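Local coordinates for single-stranded DNA-binding protein (PDB 4GS3) that probably binds single-stranded DNA through its N-terminal oligonucleotide/oligosaccharide-binding domain, the part of the longer primosomal PriB protein present here, at residues T70-Y81 with I94-V105. Sequence-based numbering, arbitrary orientation.
Sequences TRVKIEGQLRSY and ILTVFARDISVV
The carbonyl oxygen E75 O accepts hydrogen bonds from the backbone N-H groups of two consecutive residues, R100 N at 2.8 Å and D101 N at 3.1 Å, the signature of a classic beta bulge. The extra residue, R100, turns its side chain back over the partner strand. A bend at chi3 (-76°) lays its guanidinium side-on to the E75 carboxylate, the two planes nearly coplanar: R100 NE to E75 OE2 and R100 NH1 to E75 OE1 are both 2.9 Å and nearly straight, each on a syn lone pair. T13 OG1 also hydrogen-bonds E75 OE1, and R100 NH1 also donates to N12 O, both just before strand 14-20. Past the bulge, a water donates to both K73 O and D101 OD2. Q77 CB lies over one face of the R100 guanidinium, toward its rim. Two residues on, the extended R79 chain spreads its guanidinium flat over one face of the F98 ring, planes 7° apart and centres 3.7 Å apart, a cation-pi stack. Q77 OE1 accepts from R79 NE at 2.7 Å, near the guanidinium plane, helping to fix that group's rotation. Farther along, the Y81 ring leans on CB and CG2 of I94. The other face is apolar at its middle: I74 and I102 lie side by side, I74 CG1 3.7 Å from I102 CD1, and I74 CG2 meets A99 CB beside the bulge, with F38, I54 and I56 closing over this layer. The whole is a long, curved antiparallel hairpin whose bulge coincides with the corner strand 93-105 turns at R100, consistent with the strongly bent strands of the OB-fold barrel.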
loop_
_atom_site.group_PDB
_atom_site.type_symbol
_atom_site.label_atom_id
_atom_site.label_comp_id
_atom_site.label_asym_id
_atom_site.label_seq_id
_atom_site.Cartn_x
_atom_site.Cartn_y
_atom_site.Cartn_z
ATOM N N THR A 70 -2.994 -11.176 2.479
ATOM C CA THR A 70 -2.015 -11.336 1.390
ATOM C C THR A 70 -0.692 -10.707 1.802
ATOM O O THR A 70 -0.678 -9.586 2.324
ATOM C CB THR A 70 -2.540 -10.630 0.112
ATOM O OG1 THR A 70 -3.788 -11.182 -0.257
ATOM C CG2 THR A 70 -1.590 -10.734 -1.064
ATOM N N ARG A 71 0.415 -11.393 1.536
ATOM C CA ARG A 71 1.744 -10.866 1.837
ATOM C C ARG A 71 2.303 -10.238 0.565
ATOM O O ARG A 71 2.217 -10.822 -0.502
ATOM C CB ARG A 71 2.641 -11.991 2.321
ATOM C CG ARG A 71 3.913 -11.480 2.922
ATOM C CD ARG A 71 4.720 -12.655 3.384
ATOM N NE ARG A 71 5.895 -12.235 4.094
ATOM C CZ ARG A 71 7.054 -12.889 4.091
ATOM N NH1 ARG A 71 7.289 -13.975 3.373
ATOM N NH2 ARG A 71 8.015 -12.408 4.843
ATOM N N VAL A 72 2.907 -9.062 0.730
ATOM C CA VAL A 72 3.372 -8.275 -0.402
ATOM C C VAL A 72 4.698 -7.606 -0.049
ATOM O O VAL A 72 4.998 -7.311 1.096
ATOM C CB VAL A 72 2.351 -7.223 -0.826
ATOM C CG1 VAL A 72 1.078 -7.832 -1.315
ATOM C CG2 VAL A 72 2.046 -6.228 0.293
ATOM N N LYS A 73 5.449 -7.337 -1.113
ATOM C CA LYS A 73 6.549 -6.374 -1.074
ATOM C C LYS A 73 6.107 -5.164 -1.879
ATOM O O LYS A 73 5.684 -5.309 -3.046
ATOM C CB LYS A 73 7.826 -6.939 -1.639
ATOM C CG LYS A 73 8.992 -5.981 -1.614
ATOM C CD LYS A 73 10.268 -6.593 -2.107
ATOM C CE LYS A 73 11.430 -5.679 -2.032
ATOM N NZ LYS A 73 12.675 -6.212 -2.654
ATOM N N ILE A 74 6.211 -3.973 -1.300
ATOM C CA ILE A 74 5.836 -2.734 -1.917
ATOM C C ILE A 74 7.024 -1.813 -1.983
ATOM O O ILE A 74 7.759 -1.683 -0.983
ATOM C CB ILE A 74 4.707 -2.028 -1.156
ATOM C CG1 ILE A 74 3.448 -2.919 -1.197
ATOM C CG2 ILE A 74 4.393 -0.647 -1.634
ATOM C CD1 ILE A 74 2.369 -2.508 -0.276
ATOM N N GLU A 75 7.215 -1.153 -3.109
ATOM C CA GLU A 75 8.082 -0.016 -3.231
ATOM C C GLU A 75 7.213 1.183 -3.566
ATOM O O GLU A 75 6.354 1.099 -4.440
ATOM C CB GLU A 75 9.186 -0.129 -4.288
ATOM C CG GLU A 75 10.260 0.983 -4.112
ATOM C CD GLU A 75 9.996 2.365 -4.621
ATOM O OE1 GLU A 75 10.535 3.366 -4.094
ATOM O OE2 GLU A 75 9.159 2.499 -5.563
ATOM N N GLY A 76 7.474 2.333 -2.957
ATOM C CA GLY A 76 6.744 3.519 -3.289
ATOM C C GLY A 76 7.342 4.777 -2.696
ATOM O O GLY A 76 8.439 4.781 -2.218
ATOM N N GLN A 77 6.568 5.820 -2.801
ATOM C CA GLN A 77 6.952 7.170 -2.442
ATOM C C GLN A 77 6.158 7.582 -1.219
ATOM O O GLN A 77 4.922 7.406 -1.225
ATOM C CB GLN A 77 6.616 8.114 -3.595
ATOM C CG GLN A 77 7.100 9.536 -3.509
ATOM C CD GLN A 77 6.757 10.337 -4.761
ATOM O OE1 GLN A 77 5.623 10.271 -5.229
ATOM N NE2 GLN A 77 7.718 10.992 -5.327
ATOM N N LEU A 78 6.758 8.163 -0.195
ATOM C CA LEU A 78 5.998 8.642 0.951
ATOM C C LEU A 78 5.453 10.023 0.582
ATOM O O LEU A 78 6.225 10.951 0.351
ATOM C CB LEU A 78 6.852 8.723 2.209
ATOM C CG LEU A 78 6.155 9.019 3.505
ATOM C CD1 LEU A 78 5.104 7.954 3.842
ATOM C CD2 LEU A 78 7.152 9.138 4.665
ATOM N N ARG A 79 4.128 10.133 0.530
ATOM C CA ARG A 79 3.461 11.350 0.107
ATOM C C ARG A 79 2.633 11.949 1.218
ATOM O O ARG A 79 1.989 11.245 1.994
ATOM C CB ARG A 79 2.529 11.090 -1.093
ATOM C CG ARG A 79 3.237 10.754 -2.358
ATOM C CD ARG A 79 2.267 10.731 -3.551
ATOM N NE ARG A 79 2.959 10.446 -4.780
ATOM C CZ ARG A 79 2.372 10.539 -5.988
ATOM N NH1 ARG A 79 1.114 10.942 -6.076
ATOM N NH2 ARG A 79 3.101 10.231 -7.041
ATOM N N SER A 80 2.616 13.283 1.239
ATOM C CA SER A 80 1.587 14.015 1.941
ATOM C C SER A 80 0.633 14.560 0.878
ATOM O O SER A 80 1.045 14.932 -0.226
ATOM C CB SER A 80 2.190 15.129 2.792
ATOM O OG SER A 80 2.922 16.080 2.040
ATOM N N TYR A 81 -0.656 14.608 1.268
ATOM C CA TYR A 81 -1.605 15.237 0.349
ATOM C C TYR A 81 -2.787 15.748 1.152
ATOM O O TYR A 81 -3.107 15.273 2.205
ATOM C CB TYR A 81 -2.029 14.310 -0.801
ATOM C CG TYR A 81 -2.919 13.178 -0.377
ATOM C CD1 TYR A 81 -2.471 12.047 0.305
ATOM C CD2 TYR A 81 -4.263 13.247 -0.637
ATOM C CE1 TYR A 81 -3.349 11.039 0.685
ATOM C CE2 TYR A 81 -5.140 12.247 -0.273
ATOM C CZ TYR A 81 -4.680 11.137 0.407
ATOM O OH TYR A 81 -5.572 10.181 0.722
ATOM N N ILE A 94 -3.159 14.007 4.783
ATOM C CA ILE A 94 -3.002 12.559 4.937
ATOM C C ILE A 94 -1.622 12.189 4.429
ATOM O O ILE A 94 -1.139 12.717 3.433
ATOM C CB ILE A 94 -4.138 11.805 4.237
ATOM C CG1 ILE A 94 -5.507 12.236 4.788
ATOM C CG2 ILE A 94 -3.930 10.312 4.278
ATOM C CD1 ILE A 94 -5.799 11.810 6.172
ATOM N N LEU A 95 -1.017 11.208 5.091
ATOM C CA LEU A 95 0.207 10.577 4.621
ATOM C C LEU A 95 -0.126 9.229 4.050
ATOM O O LEU A 95 -0.982 8.475 4.574
ATOM C CB LEU A 95 1.162 10.358 5.805
ATOM C CG LEU A 95 1.731 11.652 6.344
ATOM C CD1 LEU A 95 2.354 11.452 7.694
ATOM C CD2 LEU A 95 2.773 12.209 5.397
ATOM N N THR A 96 0.578 8.859 2.984
ATOM C CA THR A 96 0.433 7.534 2.415
ATOM C C THR A 96 1.704 7.109 1.745
ATOM O O THR A 96 2.463 7.966 1.247
ATOM C CB THR A 96 -0.793 7.505 1.447
ATOM O OG1 THR A 96 -1.110 6.113 1.266
ATOM C CG2 THR A 96 -0.504 8.201 0.131
ATOM N N VAL A 97 1.910 5.810 1.644
ATOM C CA VAL A 97 2.934 5.242 0.789
ATOM C C VAL A 97 2.244 5.017 -0.543
ATOM O O VAL A 97 1.405 4.114 -0.676
ATOM C CB VAL A 97 3.522 3.975 1.369
ATOM C CG1 VAL A 97 4.565 3.412 0.373
ATOM C CG2 VAL A 97 4.128 4.192 2.740
ATOM N N PHE A 98 2.599 5.810 -1.536
ATOM C CA PHE A 98 2.031 5.738 -2.860
ATOM C C PHE A 98 2.828 4.705 -3.631
ATOM O O PHE A 98 3.995 4.896 -3.958
ATOM C CB PHE A 98 2.083 7.109 -3.527
ATOM C CG PHE A 98 1.297 7.202 -4.797
ATOM C CD1 PHE A 98 -0.061 7.475 -4.765
ATOM C CD2 PHE A 98 1.903 7.052 -6.001
ATOM C CE1 PHE A 98 -0.790 7.606 -5.913
ATOM C CE2 PHE A 98 1.178 7.163 -7.189
ATOM C CZ PHE A 98 -0.179 7.430 -7.136
ATOM N N ALA A 99 2.186 3.551 -3.924
ATOM C CA ALA A 99 2.889 2.427 -4.463
ATOM C C ALA A 99 3.311 2.684 -5.905
ATOM O O ALA A 99 2.559 3.185 -6.707
ATOM C CB ALA A 99 2.003 1.172 -4.386
ATOM N N ARG A 100 4.548 2.287 -6.178
ATOM C CA ARG A 100 5.072 2.232 -7.541
ATOM C C ARG A 100 5.210 0.795 -8.006
ATOM O O ARG A 100 5.151 0.558 -9.233
ATOM C CB ARG A 100 6.425 2.968 -7.598
ATOM C CG ARG A 100 6.158 4.441 -7.488
ATOM C CD ARG A 100 7.460 5.170 -7.748
ATOM N NE ARG A 100 8.395 5.114 -6.567
ATOM C CZ ARG A 100 9.000 6.152 -5.998
ATOM N NH1 ARG A 100 9.821 5.984 -4.980
ATOM N NH2 ARG A 100 8.822 7.392 -6.436
ATOM N N ASP A 101 5.446 -0.157 -7.127
ATOM C CA ASP A 101 5.629 -1.540 -7.477
ATOM C C ASP A 101 5.084 -2.363 -6.356
ATOM O O ASP A 101 5.213 -2.010 -5.173
ATOM C CB ASP A 101 7.111 -1.900 -7.706
ATOM C CG ASP A 101 7.114 -3.364 -8.181
ATOM O OD1 ASP A 101 6.392 -3.747 -9.109
ATOM O OD2 ASP A 101 7.805 -4.207 -7.612
ATOM N N ILE A 102 4.413 -3.461 -6.716
ATOM C CA ILE A 102 3.893 -4.382 -5.728
ATOM C C ILE A 102 4.108 -5.800 -6.270
ATOM O O ILE A 102 3.900 -6.037 -7.474
ATOM C CB ILE A 102 2.446 -4.114 -5.343
ATOM C CG1 ILE A 102 1.970 -4.936 -4.102
ATOM C CG2 ILE A 102 1.504 -4.307 -6.516
ATOM C CD1 ILE A 102 0.770 -4.322 -3.381
ATOM N N SER A 103 4.511 -6.692 -5.399
ATOM C CA SER A 103 4.621 -8.093 -5.733
ATOM C C SER A 103 4.019 -8.902 -4.583
ATOM O O SER A 103 4.374 -8.735 -3.423
ATOM C CB SER A 103 6.079 -8.487 -5.899
ATOM O OG SER A 103 6.715 -7.846 -6.944
ATOM N N VAL A 104 3.146 -9.831 -4.917
ATOM C CA VAL A 104 2.577 -10.776 -3.956
ATOM C C VAL A 104 3.601 -11.875 -3.779
ATOM O O VAL A 104 4.139 -12.411 -4.737
ATOM C CB VAL A 104 1.216 -11.316 -4.401
ATOM C CG1 VAL A 104 0.679 -12.325 -3.399
ATOM C CG2 VAL A 104 0.161 -10.195 -4.531
ATOM N N VAL A 105 3.855 -12.248 -2.515
ATOM C CA VAL A 105 4.828 -13.266 -2.171
ATOM C C VAL A 105 4.183 -14.309 -1.265
ATOM O O VAL A 105 3.208 -14.032 -0.563
ATOM C CB VAL A 105 6.082 -12.655 -1.533
ATOM C CG1 VAL A 105 6.761 -11.725 -2.514
ATOM C CG2 VAL A 105 5.784 -11.973 -0.218
HETATM O O HOH W 1 0.496 -13.917 0.033
HETATM O O HOH W 2 7.688 -4.766 -5.161
#